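PDB 5Z5C: cysteine synthase from Fusobacterium nucleatum subsp. nucleatum, which probably catalyses pyridoxal 5'-phosphate-dependent cysteine chemistry, making cysteine or releasing hydrogen sulfide from it. Local coordinates for residues D51-Y56 and L155-A160; P72-T77 and P95-M100; G182-V187 and C210-L215; G278-G283 and I297-P302. All blocks are in the same frame, centred on the assembly; numbering follows the deposited sequence.

Contact 1. Residues D51-Y56 and L155-A160; sequences DRMAFY and LYNSEA
Helices 51-56 and 155-160 pass 8.5 Å apart at their axes, with 124° between their N-to-C directions. This is a buried helix-helix contact in the fold type II (cysteine synthase-like) pyridoxal-phosphate enzyme fold, close to the cofactor. A160, a small residue, sits where the backbones are nearest, its CA 5.2 Å from M53 CA. A160 CB meets Y56 CB at 3.4 Å. A160 CA lies over one face of the Y56 ring, toward the rim, in a CH-pi contact 3.9 Å from the centroid. The ring reaches across helix 155-160 because Y56 CG is anti to the backbone N (chi1 -174°).

M53 packs on N157. Its bent chain runs past the amide, with M53 CG 3.2 Å from N157 OD1 and M53 CE near N157 ND2. N157 ND2 itself is hydrogen-bonded to Q151 O and to OG1 of T189, a residue that binds the cofactor. N157 is thus a second-shell residue that probably helps to position T189.

The polar link lies at the partly exposed side. E159 OE1 is held by NZ of dimethylated K60 and by Y56. Y56 OH donates to the anti lone pair of E159 OE1 at 3.2 Å, with ring and carboxylate planes 86° apart.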
loop_
_atom_site.group_PDB
_atom_site.type_symbol
_atom_site.label_atom_id
_atom_site.label_comp_id
_atom_site.label_asym_id
_atom_site.label_seq_id
_atom_site.Cartn_x
_atom_site.Cartn_y
_atom_site.Cartn_z
ATOM N N ASP B 51 0.725 -10.975 -2.616
ATOM C CA ASP B 51 -0.441 -11.235 -1.767
ATOM C C ASP B 51 -1.484 -12.138 -2.449
ATOM O O ASP B 51 -2.066 -12.973 -1.779
ATOM C CB ASP B 51 -1.143 -9.939 -1.350
ATOM C CG ASP B 51 -0.284 -9.059 -0.456
ATOM O OD1 ASP B 51 0.256 -9.574 0.546
ATOM O OD2 ASP B 51 -0.168 -7.854 -0.753
ATOM N N ARG B 52 -1.721 -11.951 -3.752
ATOM C CA ARG B 52 -2.672 -12.769 -4.497
ATOM C C ARG B 52 -2.215 -14.241 -4.478
ATOM O O ARG B 52 -3.000 -15.146 -4.277
ATOM C CB ARG B 52 -2.731 -12.360 -5.953
ATOM C CG ARG B 52 -3.306 -10.975 -6.205
ATOM C CD ARG B 52 -3.174 -10.658 -7.664
ATOM N NE ARG B 52 -3.771 -9.404 -8.046
ATOM C CZ ARG B 52 -4.962 -9.282 -8.602
ATOM N NH1 ARG B 52 -5.782 -10.327 -8.659
ATOM N NH2 ARG B 52 -5.363 -8.105 -9.034
ATOM N N MET B 53 -0.910 -14.412 -4.656
ATOM C CA MET B 53 -0.256 -15.683 -4.770
ATOM C C MET B 53 -0.204 -16.407 -3.425
ATOM O O MET B 53 -0.496 -17.586 -3.377
ATOM C CB MET B 53 1.155 -15.470 -5.301
ATOM C CG MET B 53 1.865 -16.751 -5.671
ATOM S SD MET B 53 2.847 -17.487 -4.359
ATOM C CE MET B 53 4.348 -16.519 -4.502
ATOM N N ALA B 54 0.205 -15.716 -2.368
ATOM C CA ALA B 54 0.209 -16.292 -1.026
ATOM C C ALA B 54 -1.184 -16.735 -0.541
ATOM O O ALA B 54 -1.330 -17.825 0.053
ATOM C CB ALA B 54 0.849 -15.348 -0.010
ATOM N N PHE B 55 -2.192 -15.918 -0.818
ATOM C CA PHE B 55 -3.542 -16.260 -0.456
ATOM C C PHE B 55 -4.079 -17.460 -1.233
ATOM O O PHE B 55 -4.676 -18.354 -0.622
ATOM C CB PHE B 55 -4.493 -15.139 -0.683
ATOM C CG PHE B 55 -5.892 -15.522 -0.391
ATOM C CD1 PHE B 55 -6.281 -15.793 0.905
ATOM C CD2 PHE B 55 -6.818 -15.678 -1.420
ATOM C CE1 PHE B 55 -7.582 -16.156 1.177
ATOM C CE2 PHE B 55 -8.115 -16.063 -1.147
ATOM C CZ PHE B 55 -8.499 -16.278 0.143
ATOM N N TYR B 56 -3.913 -17.447 -2.563
ATOM C CA TYR B 56 -4.347 -18.595 -3.361
ATOM C C TYR B 56 -3.720 -19.890 -2.908
ATOM O O TYR B 56 -4.395 -20.921 -2.862
ATOM C CB TYR B 56 -3.999 -18.436 -4.838
ATOM C CG TYR B 56 -4.553 -19.548 -5.716
ATOM C CD1 TYR B 56 -5.847 -19.485 -6.216
ATOM C CD2 TYR B 56 -3.783 -20.660 -6.034
ATOM C CE1 TYR B 56 -6.358 -20.501 -7.016
ATOM C CE2 TYR B 56 -4.288 -21.685 -6.838
ATOM C CZ TYR B 56 -5.575 -21.597 -7.320
ATOM O OH TYR B 56 -6.087 -22.601 -8.111
ATOM N N LEU B 155 3.130 -25.163 -8.547
ATOM C CA LEU B 155 2.093 -24.812 -9.540
ATOM C C LEU B 155 0.952 -23.919 -9.034
ATOM O O LEU B 155 0.317 -23.205 -9.819
ATOM C CB LEU B 155 1.503 -26.092 -10.170
ATOM C CG LEU B 155 2.353 -26.767 -11.271
ATOM C CD1 LEU B 155 1.630 -27.976 -11.862
ATOM C CD2 LEU B 155 2.715 -25.780 -12.376
ATOM N N TYR B 156 0.677 -23.988 -7.733
ATOM C CA TYR B 156 -0.309 -23.108 -7.092
ATOM C C TYR B 156 0.038 -21.609 -7.357
ATOM O O TYR B 156 -0.852 -20.783 -7.466
ATOM C CB TYR B 156 -0.364 -23.362 -5.582
ATOM C CG TYR B 156 -0.966 -24.738 -5.182
ATOM C CD1 TYR B 156 -1.248 -25.709 -6.135
ATOM C CD2 TYR B 156 -1.229 -25.035 -3.851
ATOM C CE1 TYR B 156 -1.784 -26.942 -5.770
ATOM C CE2 TYR B 156 -1.764 -26.258 -3.476
ATOM C CZ TYR B 156 -2.038 -27.207 -4.439
ATOM O OH TYR B 156 -2.568 -28.417 -4.059
ATOM N N ASN B 157 1.331 -21.301 -7.438
ATOM C CA ASN B 157 1.829 -19.978 -7.738
ATOM C C ASN B 157 1.342 -19.482 -9.124
ATOM O O ASN B 157 0.539 -18.536 -9.202
ATOM C CB ASN B 157 3.344 -19.975 -7.601
ATOM C CG ASN B 157 3.971 -18.628 -7.876
ATOM O OD1 ASN B 157 3.307 -17.702 -8.315
ATOM N ND2 ASN B 157 5.261 -18.518 -7.617
ATOM N N SER B 158 1.755 -20.142 -10.203
ATOM C CA SER B 158 1.273 -19.783 -11.520
ATOM C C SER B 158 -0.243 -19.845 -11.609
ATOM O O SER B 158 -0.852 -18.973 -12.245
ATOM C CB SER B 158 1.929 -20.624 -12.659
ATOM O OG SER B 158 1.643 -22.005 -12.535
ATOM N N GLU B 159 -0.848 -20.838 -10.966
ATOM C CA GLU B 159 -2.306 -20.966 -10.967
ATOM C C GLU B 159 -2.981 -19.767 -10.326
ATOM O O GLU B 159 -4.048 -19.382 -10.763
ATOM C CB GLU B 159 -2.801 -22.196 -10.192
ATOM C CG GLU B 159 -2.651 -23.570 -10.867
ATOM C CD GLU B 159 -2.870 -24.729 -9.910
ATOM O OE1 GLU B 159 -3.683 -24.590 -8.970
ATOM O OE2 GLU B 159 -2.206 -25.775 -10.074
ATOM N N ALA B 160 -2.403 -19.257 -9.233
ATOM C CA ALA B 160 -2.952 -18.055 -8.550
ATOM C C ALA B 160 -3.202 -16.945 -9.563
ATOM O O ALA B 160 -4.286 -16.359 -9.602
ATOM C CB ALA B 160 -2.004 -17.583 -7.462
#

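Contact 2. Residues P72-T77 and P95-M100; sequences PIVEAT and PVIIYM
A beta-alpha-beta unit is closed here: strand 73-76 leads into helix 80-91 and returns as strand 96-101, parallel and directly beside it. I73 pairs with V96, V74 with I97, E75 with I98 and A76 with Y99. Five backbone hydrogen bonds join the edges. I73 N and E75 N donate to P95 O and I97 O. I97 N and Y99 N donate back to I73 O and E75 O. The last bond, T77 N to Y99 O, is longer at 3.2 Å and more bent, at 148°.

On one face V74 sits beside I97, pointing the same way, with V74 CG2 3.8 Å from I97 CG1. The other methyl, V74 CG1, meets the edge of the Y99 ring at CE1, also 3.8 Å away. I120 of the next strand continues this layer beside I97 and Y99. The opposite face carries I73, V96, E75 and I98, and S86 of helix 80-91 packs on V96 and I98. E75 folds back on its own strand, with chi2 at 60°, and OE1 accepts A76 N at 2.9 Å. Its OE2 takes the backbone N of Q151, so both carboxylate oxygens are held.

At the C-terminal end T77 CG2 touches I98 CG2 at 4.0 Å, while T77 OG1 bonds to G79 N. N80, at the start of helix 80-91, binds the cofactor. Such a beta-alpha-beta crossover, its helix starting beyond the C-terminal strand end, is typical of the parallel alpha/beta fold.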
loop_
_atom_site.group_PDB
_atom_site.type_symbol
_atom_site.label_atom_id
_atom_site.label_comp_id
_atom_site.label_asym_id
_atom_site.label_seq_id
_atom_site.Cartn_x
_atom_site.Cartn_y
_atom_site.Cartn_z
ATOM N N PRO B 72 3.667 -24.822 10.869
ATOM C CA PRO B 72 4.550 -23.772 10.389
ATOM C C PRO B 72 4.631 -23.673 8.851
ATOM O O PRO B 72 4.720 -24.694 8.150
ATOM C CB PRO B 72 5.912 -24.172 10.967
ATOM C CG PRO B 72 5.840 -25.652 11.119
ATOM C CD PRO B 72 4.423 -25.896 11.557
ATOM N N ILE B 73 4.614 -22.435 8.352
ATOM C CA ILE B 73 4.861 -22.145 6.950
ATOM C C ILE B 73 6.317 -21.692 6.854
ATOM O O ILE B 73 6.747 -20.771 7.553
ATOM C CB ILE B 73 3.925 -21.058 6.426
ATOM C CG1 ILE B 73 2.448 -21.472 6.620
ATOM C CG2 ILE B 73 4.242 -20.751 4.959
ATOM C CD1 ILE B 73 1.471 -20.300 6.545
ATOM N N VAL B 74 7.074 -22.347 5.996
ATOM C CA VAL B 74 8.508 -22.141 5.931
ATOM C C VAL B 74 8.952 -21.866 4.496
ATOM O O VAL B 74 8.584 -22.607 3.611
ATOM C CB VAL B 74 9.248 -23.392 6.440
ATOM C CG1 VAL B 74 10.751 -23.130 6.488
ATOM C CG2 VAL B 74 8.720 -23.789 7.816
ATOM N N GLU B 75 9.781 -20.840 4.294
ATOM C CA GLU B 75 10.207 -20.414 2.932
ATOM C C GLU B 75 11.558 -19.685 3.003
ATOM O O GLU B 75 12.026 -19.292 4.094
ATOM C CB GLU B 75 9.098 -19.555 2.282
ATOM C CG GLU B 75 9.306 -18.989 0.859
ATOM C CD GLU B 75 9.524 -20.063 -0.190
ATOM O OE1 GLU B 75 10.465 -20.866 -0.032
ATOM O OE2 GLU B 75 8.751 -20.114 -1.166
ATOM N N ALA B 76 12.216 -19.595 1.852
ATOM C CA ALA B 76 13.461 -18.841 1.690
ATOM C C ALA B 76 13.211 -17.682 0.712
ATOM O O ALA B 76 12.827 -17.921 -0.411
ATOM C CB ALA B 76 14.565 -19.755 1.172
ATOM N N THR B 77 13.427 -16.449 1.180
ATOM C CA THR B 77 13.123 -15.183 0.466
ATOM C C THR B 77 13.541 -14.022 1.392
ATOM O O THR B 77 13.651 -14.180 2.631
ATOM C CB THR B 77 11.619 -15.051 0.100
ATOM O OG1 THR B 77 11.353 -13.760 -0.463
ATOM C CG2 THR B 77 10.721 -15.212 1.361
ATOM N N PRO B 95 2.561 -19.997 12.495
ATOM C CA PRO B 95 3.858 -19.353 12.643
ATOM C C PRO B 95 4.561 -19.412 11.270
ATOM O O PRO B 95 4.274 -20.310 10.449
ATOM C CB PRO B 95 4.573 -20.204 13.706
ATOM C CG PRO B 95 3.954 -21.566 13.615
ATOM C CD PRO B 95 2.548 -21.370 13.085
ATOM N N VAL B 96 5.437 -18.456 11.012
ATOM C CA VAL B 96 6.078 -18.360 9.704
ATOM C C VAL B 96 7.574 -18.248 9.959
ATOM O O VAL B 96 8.025 -17.501 10.869
ATOM C CB VAL B 96 5.565 -17.165 8.845
ATOM C CG1 VAL B 96 6.301 -17.090 7.521
ATOM C CG2 VAL B 96 4.070 -17.312 8.591
ATOM N N ILE B 97 8.312 -19.051 9.199
ATOM C CA ILE B 97 9.750 -19.116 9.310
ATOM C C ILE B 97 10.354 -18.718 7.977
ATOM O O ILE B 97 10.080 -19.370 6.957
ATOM C CB ILE B 97 10.294 -20.549 9.609
ATOM C CG1 ILE B 97 9.412 -21.332 10.611
ATOM C CG2 ILE B 97 11.731 -20.440 10.127
ATOM C CD1 ILE B 97 9.490 -20.863 12.040
ATOM N N ILE B 98 11.205 -17.693 7.992
ATOM C CA ILE B 98 11.854 -17.248 6.777
ATOM C C ILE B 98 13.340 -17.423 6.906
ATOM O O ILE B 98 13.936 -16.922 7.848
ATOM C CB ILE B 98 11.567 -15.766 6.445
ATOM C CG1 ILE B 98 10.059 -15.466 6.427
ATOM C CG2 ILE B 98 12.191 -15.403 5.105
ATOM C CD1 ILE B 98 9.261 -16.251 5.404
ATOM N N TYR B 99 13.928 -18.119 5.931
ATOM C CA TYR B 99 15.384 -18.222 5.818
ATOM C C TYR B 99 15.877 -17.246 4.750
ATOM O O TYR B 99 15.312 -17.169 3.644
ATOM C CB TYR B 99 15.818 -19.660 5.446
ATOM C CG TYR B 99 15.608 -20.679 6.557
ATOM C CD1 TYR B 99 14.361 -21.258 6.768
ATOM C CD2 TYR B 99 16.656 -21.061 7.388
ATOM C CE1 TYR B 99 14.164 -22.195 7.782
ATOM C CE2 TYR B 99 16.469 -21.996 8.403
ATOM C CZ TYR B 99 15.221 -22.552 8.589
ATOM O OH TYR B 99 15.015 -23.474 9.585
ATOM N N MET B 100 16.925 -16.506 5.094
ATOM C CA MET B 100 17.575 -15.588 4.166
ATOM C C MET B 100 19.060 -15.443 4.536
ATOM O O MET B 100 19.457 -15.823 5.667
ATOM C CB MET B 100 16.857 -14.235 4.162
ATOM C CG MET B 100 17.012 -13.429 5.440
ATOM S SD MET B 100 16.163 -11.840 5.427
ATOM C CE MET B 100 14.461 -12.358 5.631
#

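Contact 3. Residues G182-V187 and C210-L215; sequences GFVAGV and CPLEPL. With PLP (pyridoxal-5'-phosphate), chain G.
V184, A185 and G186 pair in parallel with C210, P211 and L212, and backbone hydrogen bonds join the two strands. C210 N donates to F183 O at 3.0 Å, nearly straight at 170°. The return bond from A185 N to C210 O is weak. L212 N reaches A185 O from above the carbonyl plane, about 50° out of it. V187 N closes the ladder on L212 O at 3.1 Å.

These are the two middle strands of a four-stranded parallel sheet, with strand 252-254 beyond 210-214 and strand 297-298 beyond 182-186. The sheet belongs to an alpha/beta domain whose loop after strand 182-186 contributes to the cofactor site.

Apolar contacts lie on both faces. V184 CG1 meets L212 CD1 at 4.0 Å. With CG anti to its backbone N (chi1 175°), L212 also lays CD2 against G186 CA at 3.7 Å. L287 of helix 275-288 packs on V184 and C210. Across the sheet V187 and P211 lie side by side, V187 CG2 3.6 Å from P211 CB.

Cofactor contacts start where strand 182-186 ends. G188 N and G190 N, just beyond, bond to the cofactor. V187 CA itself comes 3.7 Å from O3P of the pyridoxal phosphate.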
loop_
_atom_site.group_PDB
_atom_site.type_symbol
_atom_site.label_atom_id
_atom_site.label_comp_id
_atom_site.label_asym_id
_atom_site.label_seq_id
_atom_site.Cartn_x
_atom_site.Cartn_y
_atom_site.Cartn_z
ATOM N N GLY B 182 -0.234 -8.299 -26.711
ATOM C CA GLY B 182 0.839 -8.841 -25.914
ATOM C C GLY B 182 0.827 -8.455 -24.436
ATOM O O GLY B 182 0.143 -7.522 -24.010
ATOM N N PHE B 183 1.644 -9.181 -23.693
ATOM C CA PHE B 183 1.845 -9.010 -22.268
ATOM C C PHE B 183 3.329 -9.283 -21.968
ATOM O O PHE B 183 3.876 -10.254 -22.497
ATOM C CB PHE B 183 0.988 -10.016 -21.485
ATOM C CG PHE B 183 1.250 -10.008 -20.001
ATOM C CD1 PHE B 183 0.540 -9.133 -19.159
ATOM C CD2 PHE B 183 2.232 -10.790 -19.461
ATOM C CE1 PHE B 183 0.803 -9.077 -17.802
ATOM C CE2 PHE B 183 2.489 -10.758 -18.113
ATOM C CZ PHE B 183 1.777 -9.896 -17.287
ATOM N N VAL B 184 3.921 -8.493 -21.063
ATOM C CA VAL B 184 5.301 -8.626 -20.613
ATOM C C VAL B 184 5.302 -8.598 -19.087
ATOM O O VAL B 184 4.547 -7.794 -18.477
ATOM C CB VAL B 184 6.150 -7.417 -21.132
ATOM C CG1 VAL B 184 7.591 -7.521 -20.655
ATOM C CG2 VAL B 184 6.086 -7.320 -22.651
ATOM N N ALA B 185 6.121 -9.454 -18.473
ATOM C CA ALA B 185 6.388 -9.386 -17.046
ATOM C C ALA B 185 7.762 -9.941 -16.689
ATOM O O ALA B 185 8.133 -11.049 -17.127
ATOM C CB ALA B 185 5.326 -10.158 -16.251
ATOM N N GLY B 186 8.482 -9.184 -15.847
ATOM C CA GLY B 186 9.696 -9.661 -15.198
ATOM C C GLY B 186 9.446 -10.980 -14.466
ATOM O O GLY B 186 8.358 -11.207 -13.917
ATOM N N VAL B 187 10.447 -11.864 -14.518
ATOM C CA VAL B 187 10.364 -13.182 -13.910
ATOM C C VAL B 187 11.209 -13.210 -12.656
ATOM O O VAL B 187 12.398 -12.947 -12.694
ATOM C CB VAL B 187 10.829 -14.279 -14.889
ATOM C CG1 VAL B 187 11.086 -15.582 -14.187
ATOM C CG2 VAL B 187 9.778 -14.456 -15.962
ATOM N N CYS B 210 5.811 -12.383 -23.267
ATOM C CA CYS B 210 7.252 -12.232 -23.216
ATOM C C CYS B 210 7.721 -12.089 -21.770
ATOM O O CYS B 210 7.311 -11.127 -21.076
ATOM C CB CYS B 210 7.691 -11.013 -24.037
ATOM S SG CYS B 210 7.361 -11.124 -25.813
ATOM N N PRO B 211 8.566 -13.031 -21.292
ATOM C CA PRO B 211 9.118 -12.878 -19.960
ATOM C C PRO B 211 10.258 -11.905 -20.013
ATOM O O PRO B 211 10.922 -11.755 -21.072
ATOM C CB PRO B 211 9.591 -14.289 -19.600
ATOM C CG PRO B 211 9.984 -14.889 -20.928
ATOM C CD PRO B 211 9.081 -14.250 -21.957
ATOM N N LEU B 212 10.500 -11.234 -18.888
ATOM C CA LEU B 212 11.480 -10.183 -18.858
ATOM C C LEU B 212 12.579 -10.527 -17.882
ATOM O O LEU B 212 12.336 -11.119 -16.841
ATOM C CB LEU B 212 10.790 -8.844 -18.546
ATOM C CG LEU B 212 11.662 -7.593 -18.347
ATOM C CD1 LEU B 212 10.883 -6.340 -18.649
ATOM C CD2 LEU B 212 12.240 -7.529 -16.929
ATOM N N GLU B 213 13.800 -10.151 -18.240
ATOM C CA GLU B 213 14.978 -10.343 -17.398
ATOM C C GLU B 213 15.766 -9.031 -17.421
ATOM O O GLU B 213 15.551 -8.222 -18.306
ATOM C CB GLU B 213 15.855 -11.507 -17.948
ATOM C CG GLU B 213 16.637 -11.119 -19.215
ATOM C CD GLU B 213 17.281 -12.260 -19.998
ATOM O OE1 GLU B 213 17.381 -13.383 -19.463
ATOM O OE2 GLU B 213 17.708 -12.021 -21.148
ATOM N N PRO B 214 16.673 -8.818 -16.469
ATOM C CA PRO B 214 17.638 -7.725 -16.574
ATOM C C PRO B 214 18.784 -8.042 -17.557
ATOM O O PRO B 214 19.359 -9.110 -17.519
ATOM C CB PRO B 214 18.208 -7.600 -15.161
ATOM C CG PRO B 214 17.753 -8.787 -14.422
ATOM C CD PRO B 214 16.900 -9.650 -15.296
ATOM N N LEU B 215 19.102 -7.102 -18.432
ATOM C CA LEU B 215 20.280 -7.180 -19.311
ATOM C C LEU B 215 21.605 -7.369 -18.546
ATOM O O LEU B 215 22.527 -8.022 -19.061
ATOM C CB LEU B 215 20.337 -5.911 -20.141
ATOM C CG LEU B 215 21.255 -5.864 -21.357
ATOM C CD1 LEU B 215 20.914 -6.976 -22.344
ATOM C CD2 LEU B 215 21.122 -4.498 -22.022
HETATM N N1 PLP G . 8.578 -7.604 -9.032
HETATM C C2 PLP G . 8.513 -7.623 -7.682
HETATM C C2A PLP G . 8.577 -6.363 -6.863
HETATM C C3 PLP G . 8.371 -8.915 -6.988
HETATM O O3 PLP G . 8.309 -8.977 -5.642
HETATM C C4 PLP G . 8.319 -10.152 -7.792
HETATM C C4A PLP G . 8.187 -11.468 -7.129
HETATM C C5 PLP G . 8.397 -10.005 -9.259
HETATM C C6 PLP G . 8.530 -8.725 -9.794
HETATM C C5A PLP G . 8.348 -11.244 -10.129
HETATM O O4P PLP G . 7.101 -11.950 -10.041
HETATM P P PLP G . 7.008 -13.559 -10.133
HETATM O O1P PLP G . 7.656 -14.059 -8.874
HETATM O O2P PLP G . 5.532 -13.837 -10.272
HETATM O O3P PLP G . 7.761 -13.874 -11.410
#

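Contact 4. Residues G278-G283 and I297-P302; sequences GANFIG and IVTVFP. With PLP (pyridoxal-5'-phosphate), chain G.
N280 makes the one hydrogen bond between helix segment 278-283 and segment 297-302. Its ND2 donates to V300 O at 2.8 Å, and the N-H...O angle is 169°. The acceptor lies almost in the amide plane of N280, while the donor is tilted 28° from the carbonyl plane of V300. N280 OD1 accepts G186 N, so both ends of the amide are used and its rotation is fixed. The buried side chain therefore bridges two neighbouring segments of backbone, one at the end of strand 182-186 and one beyond strand 297-298.

Close van der Waals contacts surround this amide. T299 OG1 comes 3.2 Å from N280 CB. Set anti to the backbone N (chi1 -171°), this hydroxyl sends its hydrogen bond to V184 O. V300 CG2 lies 3.8 Å from N280 ND2, and P302 CD is at 3.9 Å from the same nitrogen.

The aromatic contact is looser. F281 CD2 approaches the edge of the F301 ring, near its plane, and stands 4.3 Å from F301 CZ. F27 of strand 22-28 meets the F281 ring edge-to-face. F301 also touches S277.

Contact with the cofactor is made by P302. Its CB and CG lie off one face of the pyridine ring, just outside the rim at N1, with P302 CG 3.5 Å from N1. S276, at the start of helix 275-288, hydrogen-bonds to the cofactor and touches P302. A helix start and a post-strand loop meeting at the pyridine nitrogen are typical of the cofactor site of cysteine synthase-like enzymes.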
loop_
_atom_site.group_PDB
_atom_site.type_symbol
_atom_site.label_atom_id
_atom_site.label_comp_id
_atom_site.label_asym_id
_atom_site.label_seq_id
_atom_site.Cartn_x
_atom_site.Cartn_y
_atom_site.Cartn_z
ATOM N N GLY B 278 9.111 -0.297 -13.365
ATOM C CA GLY B 278 9.745 0.532 -14.395
ATOM C C GLY B 278 10.293 -0.371 -15.485
ATOM O O GLY B 278 10.176 -0.058 -16.652
ATOM N N ALA B 279 10.855 -1.512 -15.062
ATOM C CA ALA B 279 11.351 -2.555 -15.948
ATOM C C ALA B 279 10.261 -3.059 -16.865
ATOM O O ALA B 279 10.429 -3.064 -18.094
ATOM C CB ALA B 279 11.943 -3.725 -15.145
ATOM N N ASN B 280 9.129 -3.441 -16.274
ATOM C CA ASN B 280 7.948 -3.886 -17.044
ATOM C C ASN B 280 7.428 -2.868 -18.041
ATOM O O ASN B 280 6.960 -3.256 -19.108
ATOM C CB ASN B 280 6.795 -4.322 -16.094
ATOM C CG ASN B 280 7.082 -5.643 -15.421
ATOM O OD1 ASN B 280 8.012 -6.328 -15.820
ATOM N ND2 ASN B 280 6.299 -6.014 -14.404
ATOM N N PHE B 281 7.443 -1.586 -17.688
ATOM C CA PHE B 281 6.980 -0.557 -18.578
ATOM C C PHE B 281 7.856 -0.511 -19.855
ATOM O O PHE B 281 7.318 -0.487 -20.984
ATOM C CB PHE B 281 6.996 0.814 -17.897
ATOM C CG PHE B 281 6.325 1.895 -18.709
ATOM C CD1 PHE B 281 7.043 2.599 -19.710
ATOM C CD2 PHE B 281 5.000 2.204 -18.505
ATOM C CE1 PHE B 281 6.428 3.592 -20.458
ATOM C CE2 PHE B 281 4.375 3.189 -19.255
ATOM C CZ PHE B 281 5.090 3.903 -20.209
ATOM N N ILE B 282 9.180 -0.504 -19.633
ATOM C CA ILE B 282 10.172 -0.490 -20.707
ATOM C C ILE B 282 9.988 -1.759 -21.514
ATOM O O ILE B 282 9.912 -1.706 -22.737
ATOM C CB ILE B 282 11.631 -0.416 -20.179
ATOM C CG1 ILE B 282 11.976 0.957 -19.559
ATOM C CG2 ILE B 282 12.590 -0.801 -21.266
ATOM C CD1 ILE B 282 11.585 2.162 -20.396
ATOM N N GLY B 283 9.881 -2.891 -20.816
ATOM C CA GLY B 283 9.550 -4.176 -21.422
ATOM C C GLY B 283 8.399 -4.126 -22.384
ATOM O O GLY B 283 8.514 -4.540 -23.551
ATOM N N ILE B 297 -0.809 -3.631 -25.521
ATOM C CA ILE B 297 0.163 -4.350 -24.687
ATOM C C ILE B 297 -0.168 -4.086 -23.211
ATOM O O ILE B 297 -0.441 -2.945 -22.810
ATOM C CB ILE B 297 1.593 -3.889 -24.978
ATOM C CG1 ILE B 297 1.887 -3.887 -26.485
ATOM C CG2 ILE B 297 2.587 -4.719 -24.175
ATOM C CD1 ILE B 297 1.972 -5.254 -27.086
ATOM N N VAL B 298 -0.190 -5.159 -22.429
ATOM C CA VAL B 298 -0.502 -5.134 -20.990
ATOM C C VAL B 298 0.726 -5.498 -20.168
ATOM O O VAL B 298 1.518 -6.369 -20.540
ATOM C CB VAL B 298 -1.629 -6.110 -20.659
ATOM C CG1 VAL B 298 -2.026 -5.968 -19.191
ATOM C CG2 VAL B 298 -2.815 -5.816 -21.540
ATOM N N THR B 299 0.901 -4.827 -19.045
ATOM C CA THR B 299 1.839 -5.324 -18.072
ATOM C C THR B 299 1.307 -5.137 -16.622
ATOM O O THR B 299 0.139 -4.853 -16.445
ATOM C CB THR B 299 3.215 -4.725 -18.334
ATOM O OG1 THR B 299 4.164 -5.370 -17.502
ATOM C CG2 THR B 299 3.235 -3.194 -18.148
ATOM N N VAL B 300 2.161 -5.349 -15.636
ATOM C CA VAL B 300 1.837 -5.152 -14.233
ATOM C C VAL B 300 2.919 -4.341 -13.526
ATOM O O VAL B 300 4.090 -4.379 -13.904
ATOM C CB VAL B 300 1.611 -6.494 -13.460
ATOM C CG1 VAL B 300 0.584 -7.378 -14.173
ATOM C CG2 VAL B 300 2.922 -7.235 -13.275
ATOM N N PHE B 301 2.485 -3.586 -12.528
ATOM C CA PHE B 301 3.334 -2.924 -11.586
ATOM C C PHE B 301 3.240 -3.704 -10.280
ATOM O O PHE B 301 2.264 -3.592 -9.556
ATOM C CB PHE B 301 2.837 -1.484 -11.346
ATOM C CG PHE B 301 2.970 -0.524 -12.536
ATOM C CD1 PHE B 301 3.818 -0.797 -13.605
ATOM C CD2 PHE B 301 2.274 0.696 -12.532
ATOM C CE1 PHE B 301 3.981 0.134 -14.643
ATOM C CE2 PHE B 301 2.399 1.606 -13.568
ATOM C CZ PHE B 301 3.261 1.309 -14.626
ATOM N N PRO B 302 4.235 -4.521 -9.971
ATOM C CA PRO B 302 4.043 -5.457 -8.848
ATOM C C PRO B 302 4.026 -4.891 -7.430
ATOM O O PRO B 302 3.463 -5.525 -6.539
ATOM C CB PRO B 302 5.229 -6.403 -8.996
ATOM C CG PRO B 302 5.612 -6.310 -10.432
ATOM C CD PRO B 302 5.426 -4.874 -10.761
HETATM N N1 PLP G . 8.578 -7.604 -9.032
HETATM C C2 PLP G . 8.513 -7.623 -7.682
HETATM C C2A PLP G . 8.577 -6.363 -6.863
HETATM C C3 PLP G . 8.371 -8.915 -6.988
HETATM O O3 PLP G . 8.309 -8.977 -5.642
HETATM C C4 PLP G . 8.319 -10.152 -7.792
HETATM C C4A PLP G . 8.187 -11.468 -7.129
HETATM C C5 PLP G . 8.397 -10.005 -9.259
HETATM C C6 PLP G . 8.530 -8.725 -9.794
HETATM C C5A PLP G . 8.348 -11.244 -10.129
HETATM O O4P PLP G . 7.101 -11.950 -10.041
HETATM P P PLP G . 7.008 -13.559 -10.133
HETATM O O1P PLP G . 7.656 -14.059 -8.874
HETATM O O2P PLP G . 5.532 -13.837 -10.272
HETATM O O3P PLP G . 7.761 -13.874 -11.410
#

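Along the chain contact 1 opens first and encloses contact 2, then contacts 3 and 4 follow. Contacts 3 and 4 are neighbours, with centres about 8 Å apart. They share the sheet in which strands 182-186 and 297-298 lie side by side, and both touch pyridoxal phosphate. Contact 2 belongs to another parallel sheet, on the opposite side of the chain's centre, its centre about 27 Å from that of contact 3. Contact 1 joins two helices, its centre about 16 Å from that of contact 2 and about 19 Å from that of contact 3. The sheet of contact 2 reaches the cofactor through N80, consistent with a site between two alpha/beta regions, as in fold type II enzymes.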